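Local coordinates for protein peptidase M3B, oligoendopeptidase F (Enterococcus faecium, PDB 2QR4) that probably hydrolyses short peptides as an oligoendopeptidase F, a metallopeptidase of family M3 in the clan of HExxH zinc peptidases, at residues 305-309 with 367-371; 398-403 with 530-534. One frame throughout, in Å; residues are numbered along the deposited sequence.

Contact 1: 305-309 with 367-371; sequences ALEAL and LVHEM
Ala-305 turns its methyl group toward three side chains of helix 361-379, its CB lying 4.1 Å from CD2 of Leu-367 and near CG2 of Val-368 and SE of Met-371. This is the buried part of the contact, where each residue has several neighbours. One helical turn on, Leu-309 sets CD2 4.0 Å from Val-368 CG2, the two side chains running alongside each other, head to tail. The same Leu-309 CD2 lies 3.8 Å from SE of Met-371, a selenomethionine whose selenium rests against both Ala-305 CB and Leu-309 CD2. A bend about its CG-SE bond (chi3 77°) carries CE toward Leu-306.

The solvent side has fewer partners. There exposed Leu-306 meets Met-371 alone across the contact, CD2 to CE at 3.8 Å with the side chains roughly perpendicular, although both it and Leu-309 also touch Met-317. Leu-367, partly exposed, contributes only CD2.

Behind the apolar face, 367-371 carries the start of the HExxH motif: His-369 probably binds zinc and Glu-370 probably acts on the zinc-bound water, as in other HExxH peptidases. Every touching group is a methyl or a selenium, which implies that burial of hydrophobic surface, with no directional bond, joins helix 302-308 to the motif helix.

Contact 2: 398-403 with 530-534; sequences IASTTN and YLAYL
Tyr-530 and Tyr-533 reach from helix 526-536 to the backbone and short side chains of helix 394-414. Tyr-530 ends between Ala-399 and Thr-402: its OH lies 3.3 Å from Ala-399 CA and 3.4 Å from Thr-402 CB, while Thr-402 CG2 approaches the ring obliquely near CE1. Tyr-533 also comes to Ala-399, but on the side of Ile-398, its OH 3.4 Å from Ile-398 CG2, and that methyl also meets the ring obliquely beside CZ. The Ala-399 methyl lies near both hydroxyl oxygens and Leu-534, whose CD2 is 4.1 Å from Ala-399 CB.

Several features place these groups. Tyr-530 is extended, its ring swung opposite the backbone nitrogen (chi1 -176°), and spans the gap to the partner helix. The tyrosines also brace each other, CD2 of Tyr-533 standing 3.7 Å above one face of the Tyr-530 ring, offset toward its rim, so that an edge of one ring meets a face of the other. Although the Tyr-533 hydroxyl is close to Ala-399 N, the angle is poor, and it bonds instead to the carbonyl oxygen of Leu-395. On the facing helix, Thr-402 OG1 bonds to Ile-398 O from above the carbonyl plane, modelled at a rather short 2.5 Å; this would hold the side chain's rotation, with CG2 toward Tyr-530. Thr-402 N bonds to the same oxygen from the opposite face.

The short helical segments run roughly antiparallel, at 146°, with axes 12.0 Å apart, a wide spacing bridged by the two rings. All seven touching residues are buried. Helix 503-520 adds Leu-515 against Ile-398 and Tyr-530, helix 542-548 brings Met-546 to Ile-398 and Tyr-533, and His-376 of helix 361-379 lies against Ala-399 and Tyr-533.

Overall arrangement
Contacts 1 and 2 lie on the same side of the chain's centre, their own centres about 12 Å apart, and are joined by consecutive helices 361-379 and 394-414. Ser-400 OG is probably hydrogen-bonded to His-369 O at 3.0 Å, Asn-403 ND2 bonds to Tyr-316 OH, and Val-368 CG1 packs 3.4 Å from Asn-403 O. By analogy with other M3 peptidases, His-369, His-373 and Glu-397 would hold the zinc; His-369 indeed touches Glu-397. Contact 1 thus packs behind the motif helix, whereas contact 2 begins just after Glu-397 and packs that glutamate's helix against helix 526-536.

Contact 1: 305-309 with 367-371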
ATOM      1  N   ALA A 305     -39.852   2.797 -29.628  1.00 49.03           N
ATOM      2  CA  ALA A 305     -39.284   1.846 -28.678  1.00 46.44           C
ATOM      3  C   ALA A 305     -40.036   0.519 -28.723  1.00 46.97           C
ATOM      4  O   ALA A 305     -39.440  -0.538 -28.944  1.00 51.92           O
ATOM      5  CB  ALA A 305     -39.312   2.424 -27.271  1.00 44.27           C
ATOM      6  N   LEU A 306     -41.348   0.585 -28.526  1.00 44.70           N
ATOM      7  CA  LEU A 306     -42.174  -0.618 -28.488  1.00 50.00           C
ATOM      8  C   LEU A 306     -42.180  -1.305 -29.847  1.00 44.89           C
ATOM      9  O   LEU A 306     -42.401  -2.514 -29.945  1.00 47.24           O
ATOM     10  CB  LEU A 306     -43.617  -0.298 -28.064  1.00 46.67           C
ATOM     11  CG  LEU A 306     -43.891   0.413 -26.733  1.00 45.15           C
ATOM     12  CD1 LEU A 306     -45.385   0.416 -26.459  1.00 47.11           C
ATOM     13  CD2 LEU A 306     -43.135  -0.227 -25.578  1.00 45.96           C
ATOM     14  N   GLU A 307     -41.944  -0.527 -30.895  1.00 35.04           N
ATOM     15  CA  GLU A 307     -41.991  -1.075 -32.232  1.00 33.63           C
ATOM     16  C   GLU A 307     -40.720  -1.859 -32.504  1.00 32.13           C
ATOM     17  O   GLU A 307     -40.771  -2.964 -33.045  1.00 27.63           O
ATOM     18  CB  GLU A 307     -42.186   0.026 -33.266  1.00 30.30           C
ATOM     19  CG  GLU A 307     -42.834  -0.479 -34.536  1.00 49.18           C
ATOM     20  CD  GLU A 307     -43.192   0.640 -35.482  1.00 59.01           C
ATOM     21  OE1 GLU A 307     -42.539   1.705 -35.408  1.00 65.86           O
ATOM     22  OE2 GLU A 307     -44.123   0.455 -36.298  1.00 60.43           O
ATOM     23  N   ALA A 308     -39.585  -1.287 -32.114  1.00 28.78           N
ATOM     24  CA  ALA A 308     -38.298  -1.946 -32.286  1.00 32.96           C
ATOM     25  C   ALA A 308     -38.216  -3.252 -31.491  1.00 34.64           C
ATOM     26  O   ALA A 308     -37.726  -4.261 -31.990  1.00 31.60           O
ATOM     27  CB  ALA A 308     -37.170  -1.007 -31.894  1.00 39.10           C
ATOM     28  N   LEU A 309     -38.716  -3.226 -30.259  1.00 37.15           N
ATOM     29  CA  LEU A 309     -38.663  -4.386 -29.373  1.00 34.43           C
ATOM     30  C   LEU A 309     -39.663  -5.491 -29.724  1.00 32.25           C
ATOM     31  O   LEU A 309     -39.660  -6.544 -29.100  1.00 32.03           O
ATOM     32  CB  LEU A 309     -38.864  -3.948 -27.919  1.00 32.22           C
ATOM     33  CG  LEU A 309     -37.642  -3.455 -27.142  1.00 33.49           C
ATOM     34  CD1 LEU A 309     -36.500  -3.067 -28.059  1.00 30.83           C
ATOM     35  CD2 LEU A 309     -38.030  -2.298 -26.235  1.00 30.34           C
ATOM     36  N   LEU A 367     -33.464   4.855 -23.297  1.00 36.42           N
ATOM     37  CA  LEU A 367     -34.790   4.376 -22.949  1.00 37.31           C
ATOM     38  C   LEU A 367     -34.878   2.861 -23.144  1.00 44.32           C
ATOM     39  O   LEU A 367     -35.326   2.118 -22.264  1.00 37.90           O
ATOM     40  CB  LEU A 367     -35.837   5.072 -23.810  1.00 31.43           C
ATOM     41  CG  LEU A 367     -37.270   4.653 -23.494  1.00 36.36           C
ATOM     42  CD1 LEU A 367     -37.634   5.035 -22.050  1.00 22.13           C
ATOM     43  CD2 LEU A 367     -38.247   5.253 -24.500  1.00 36.37           C
ATOM     44  N   VAL A 368     -34.427   2.416 -24.307  1.00 41.66           N
ATOM     45  CA  VAL A 368     -34.435   1.006 -24.656  1.00 47.05           C
ATOM     46  C   VAL A 368     -33.477   0.190 -23.780  1.00 49.38           C
ATOM     47  O   VAL A 368     -33.789  -0.940 -23.384  1.00 42.93           O
ATOM     48  CB  VAL A 368     -34.135   0.839 -26.154  1.00 43.54           C
ATOM     49  CG1 VAL A 368     -33.190  -0.319 -26.402  1.00 37.59           C
ATOM     50  CG2 VAL A 368     -35.439   0.698 -26.922  1.00 42.58           C
ATOM     51  N   HIS A 369     -32.328   0.786 -23.468  1.00 42.23           N
ATOM     52  CA  HIS A 369     -31.349   0.216 -22.539  1.00 48.35           C
ATOM     53  C   HIS A 369     -31.945   0.001 -21.138  1.00 48.89           C
ATOM     54  O   HIS A 369     -31.710  -1.029 -20.505  1.00 45.23           O
ATOM     55  CB  HIS A 369     -30.122   1.141 -22.471  1.00 55.55           C
ATOM     56  CG  HIS A 369     -28.963   0.585 -21.699  1.00 59.61           C
ATOM     57  ND1 HIS A 369     -28.769   0.840 -20.356  1.00 60.94           N
ATOM     58  CD2 HIS A 369     -27.917  -0.182 -22.090  1.00 61.23           C
ATOM     59  CE1 HIS A 369     -27.665   0.238 -19.950  1.00 59.23           C
ATOM     60  NE2 HIS A 369     -27.130  -0.389 -20.982  1.00 63.51           N
ATOM     61  N   GLU A 370     -32.727   0.966 -20.665  1.00 48.17           N
ATOM     62  CA  GLU A 370     -33.319   0.883 -19.330  1.00 52.79           C
ATOM     63  C   GLU A 370     -34.481  -0.094 -19.233  1.00 53.00           C
ATOM     64  O   GLU A 370     -34.618  -0.805 -18.238  1.00 50.58           O
ATOM     65  CB  GLU A 370     -33.747   2.262 -18.834  1.00 55.12           C
ATOM     66  CG  GLU A 370     -32.664   2.987 -18.060  1.00 61.41           C
ATOM     67  CD  GLU A 370     -32.865   4.487 -18.056  1.00 69.27           C
ATOM     68  OE1 GLU A 370     -32.938   5.078 -19.155  1.00 71.11           O
ATOM     69  OE2 GLU A 370     -32.944   5.077 -16.956  1.00 73.92           O
HETATM   70  N   MSE A 371     -35.321  -0.124 -20.259  1.00 57.89           N
HETATM   71  CA  MSE A 371     -36.405  -1.095 -20.315  1.00 69.08           C
HETATM   72  C   MSE A 371     -35.846  -2.498 -20.137  1.00 52.02           C
HETATM   73  O   MSE A 371     -36.433  -3.329 -19.454  1.00 46.17           O
HETATM   74  CB  MSE A 371     -37.150  -0.999 -21.644  1.00 76.97           C
HETATM   75  CG  MSE A 371     -37.625   0.404 -21.979  1.00 96.77           C
HETATM   76 SE   MSE A 371     -38.590   0.511 -23.671  1.00106.46          SE
HETATM   77  CE  MSE A 371     -40.302  -0.242 -23.081  1.00108.94           C
TER

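Contact 2: 398-403 with 530-534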
ATOM      1  N   ILE A 398     -26.399  -7.701 -20.079  1.00 53.83           N
ATOM      2  CA  ILE A 398     -26.744  -8.365 -21.326  1.00 51.96           C
ATOM      3  C   ILE A 398     -28.159  -8.021 -21.765  1.00 44.17           C
ATOM      4  O   ILE A 398     -28.402  -7.797 -22.950  1.00 49.41           O
ATOM      5  CB  ILE A 398     -26.610  -9.893 -21.205  1.00 54.12           C
ATOM      6  CG1 ILE A 398     -25.145 -10.300 -21.312  1.00 56.54           C
ATOM      7  CG2 ILE A 398     -27.407 -10.590 -22.289  1.00 40.90           C
ATOM      8  CD1 ILE A 398     -24.869 -11.678 -20.764  1.00 56.97           C
ATOM      9  N   ALA A 399     -29.087  -7.970 -20.814  1.00 44.00           N
ATOM     10  CA  ALA A 399     -30.495  -7.717 -21.137  1.00 54.29           C
ATOM     11  C   ALA A 399     -30.683  -6.301 -21.656  1.00 52.72           C
ATOM     12  O   ALA A 399     -31.647  -6.007 -22.356  1.00 60.17           O
ATOM     13  CB  ALA A 399     -31.378  -7.958 -19.929  1.00 50.16           C
ATOM     14  N   SER A 400     -29.741  -5.437 -21.305  1.00 48.70           N
ATOM     15  CA  SER A 400     -29.751  -4.050 -21.713  1.00 55.78           C
ATOM     16  C   SER A 400     -29.133  -3.889 -23.091  1.00 44.97           C
ATOM     17  O   SER A 400     -29.729  -3.284 -23.984  1.00 49.06           O
ATOM     18  CB  SER A 400     -28.968  -3.211 -20.697  1.00 60.79           C
ATOM     19  OG  SER A 400     -29.743  -3.005 -19.528  1.00 71.39           O
ATOM     20  N   THR A 401     -27.932  -4.430 -23.251  1.00 40.10           N
ATOM     21  CA  THR A 401     -27.201  -4.352 -24.511  1.00 40.33           C
ATOM     22  C   THR A 401     -27.967  -5.067 -25.622  1.00 46.21           C
ATOM     23  O   THR A 401     -27.980  -4.606 -26.756  1.00 49.26           O
ATOM     24  CB  THR A 401     -25.799  -4.954 -24.353  1.00 47.23           C
ATOM     25  OG1 THR A 401     -25.201  -4.421 -23.169  1.00 59.24           O
ATOM     26  CG2 THR A 401     -24.898  -4.641 -25.554  1.00 34.04           C
ATOM     27  N   THR A 402     -28.621  -6.178 -25.290  1.00 37.12           N
ATOM     28  CA  THR A 402     -29.363  -6.933 -26.282  1.00 38.45           C
ATOM     29  C   THR A 402     -30.443  -6.037 -26.852  1.00 46.08           C
ATOM     30  O   THR A 402     -30.651  -5.998 -28.067  1.00 47.94           O
ATOM     31  CB  THR A 402     -30.004  -8.197 -25.675  1.00 37.46           C
ATOM     32  OG1 THR A 402     -28.993  -9.003 -25.073  1.00 44.85           O
ATOM     33  CG2 THR A 402     -30.705  -9.025 -26.741  1.00 40.76           C
ATOM     34  N   ASN A 403     -31.130  -5.317 -25.969  1.00 45.28           N
ATOM     35  CA  ASN A 403     -32.181  -4.386 -26.377  1.00 41.79           C
ATOM     36  C   ASN A 403     -31.659  -3.281 -27.307  1.00 43.80           C
ATOM     37  O   ASN A 403     -32.267  -2.985 -28.328  1.00 47.51           O
ATOM     38  CB  ASN A 403     -32.867  -3.792 -25.144  1.00 45.17           C
ATOM     39  CG  ASN A 403     -33.915  -4.732 -24.547  1.00 53.34           C
ATOM     40  OD1 ASN A 403     -34.117  -5.845 -25.025  1.00 54.73           O
ATOM     41  ND2 ASN A 403     -34.595  -4.272 -23.506  1.00 52.86           N
ATOM     42  N   TYR A 530     -34.010 -17.026 -24.525  1.00 50.22           N
ATOM     43  CA  TYR A 530     -33.677 -15.716 -23.981  1.00 52.28           C
ATOM     44  C   TYR A 530     -34.568 -15.387 -22.787  1.00 51.40           C
ATOM     45  O   TYR A 530     -34.089 -14.893 -21.768  1.00 52.19           O
ATOM     46  CB  TYR A 530     -33.812 -14.629 -25.048  1.00 47.95           C
ATOM     47  CG  TYR A 530     -33.383 -13.255 -24.583  1.00 49.31           C
ATOM     48  CD1 TYR A 530     -32.041 -12.909 -24.543  1.00 55.21           C
ATOM     49  CD2 TYR A 530     -34.319 -12.299 -24.186  1.00 53.70           C
ATOM     50  CE1 TYR A 530     -31.634 -11.650 -24.119  1.00 57.61           C
ATOM     51  CE2 TYR A 530     -33.919 -11.028 -23.759  1.00 46.77           C
ATOM     52  CZ  TYR A 530     -32.573 -10.717 -23.729  1.00 48.80           C
ATOM     53  OH  TYR A 530     -32.145  -9.477 -23.315  1.00 49.84           O
ATOM     54  N   LEU A 531     -35.863 -15.665 -22.917  1.00 48.76           N
ATOM     55  CA  LEU A 531     -36.802 -15.394 -21.842  1.00 52.31           C
ATOM     56  C   LEU A 531     -36.462 -16.234 -20.622  1.00 50.59           C
ATOM     57  O   LEU A 531     -36.497 -15.741 -19.498  1.00 56.00           O
ATOM     58  CB  LEU A 531     -38.248 -15.660 -22.282  1.00 58.11           C
ATOM     59  CG  LEU A 531     -38.831 -14.844 -23.443  1.00 59.86           C
ATOM     60  CD1 LEU A 531     -40.344 -15.056 -23.545  1.00 58.54           C
ATOM     61  CD2 LEU A 531     -38.505 -13.361 -23.316  1.00 55.48           C
ATOM     62  N   ALA A 532     -36.126 -17.500 -20.845  1.00 49.49           N
ATOM     63  CA  ALA A 532     -35.735 -18.395 -19.755  1.00 50.47           C
ATOM     64  C   ALA A 532     -34.446 -17.928 -19.076  1.00 55.11           C
ATOM     65  O   ALA A 532     -34.231 -18.190 -17.893  1.00 59.41           O
ATOM     66  CB  ALA A 532     -35.590 -19.828 -20.256  1.00 50.83           C
ATOM     67  N   TYR A 533     -33.592 -17.239 -19.828  1.00 54.05           N
ATOM     68  CA  TYR A 533     -32.402 -16.623 -19.254  1.00 60.26           C
ATOM     69  C   TYR A 533     -32.777 -15.410 -18.405  1.00 64.21           C
ATOM     70  O   TYR A 533     -32.056 -15.037 -17.476  1.00 60.11           O
ATOM     71  CB  TYR A 533     -31.412 -16.220 -20.346  1.00 54.99           C
ATOM     72  CG  TYR A 533     -30.850 -14.837 -20.143  1.00 51.98           C
ATOM     73  CD1 TYR A 533     -29.912 -14.589 -19.151  1.00 54.76           C
ATOM     74  CD2 TYR A 533     -31.267 -13.777 -20.934  1.00 48.63           C
ATOM     75  CE1 TYR A 533     -29.401 -13.319 -18.951  1.00 51.36           C
ATOM     76  CE2 TYR A 533     -30.762 -12.505 -20.747  1.00 44.12           C
ATOM     77  CZ  TYR A 533     -29.831 -12.280 -19.752  1.00 53.63           C
ATOM     78  OH  TYR A 533     -29.322 -11.012 -19.560  1.00 60.45           O
ATOM     79  N   LEU A 534     -33.910 -14.797 -18.738  1.00 69.56           N
ATOM     80  CA  LEU A 534     -34.441 -13.680 -17.964  1.00 70.27           C
ATOM     81  C   LEU A 534     -35.076 -14.188 -16.677  1.00 64.83           C
ATOM     82  O   LEU A 534     -35.002 -13.539 -15.635  1.00 68.24           O
ATOM     83  CB  LEU A 534     -35.476 -12.907 -18.781  1.00 64.89           C
ATOM     84  CG  LEU A 534     -34.974 -12.197 -20.037  1.00 65.08           C
ATOM     85  CD1 LEU A 534     -36.148 -11.709 -20.869  1.00 63.80           C
ATOM     86  CD2 LEU A 534     -34.032 -11.045 -19.678  1.00 66.71           C
TER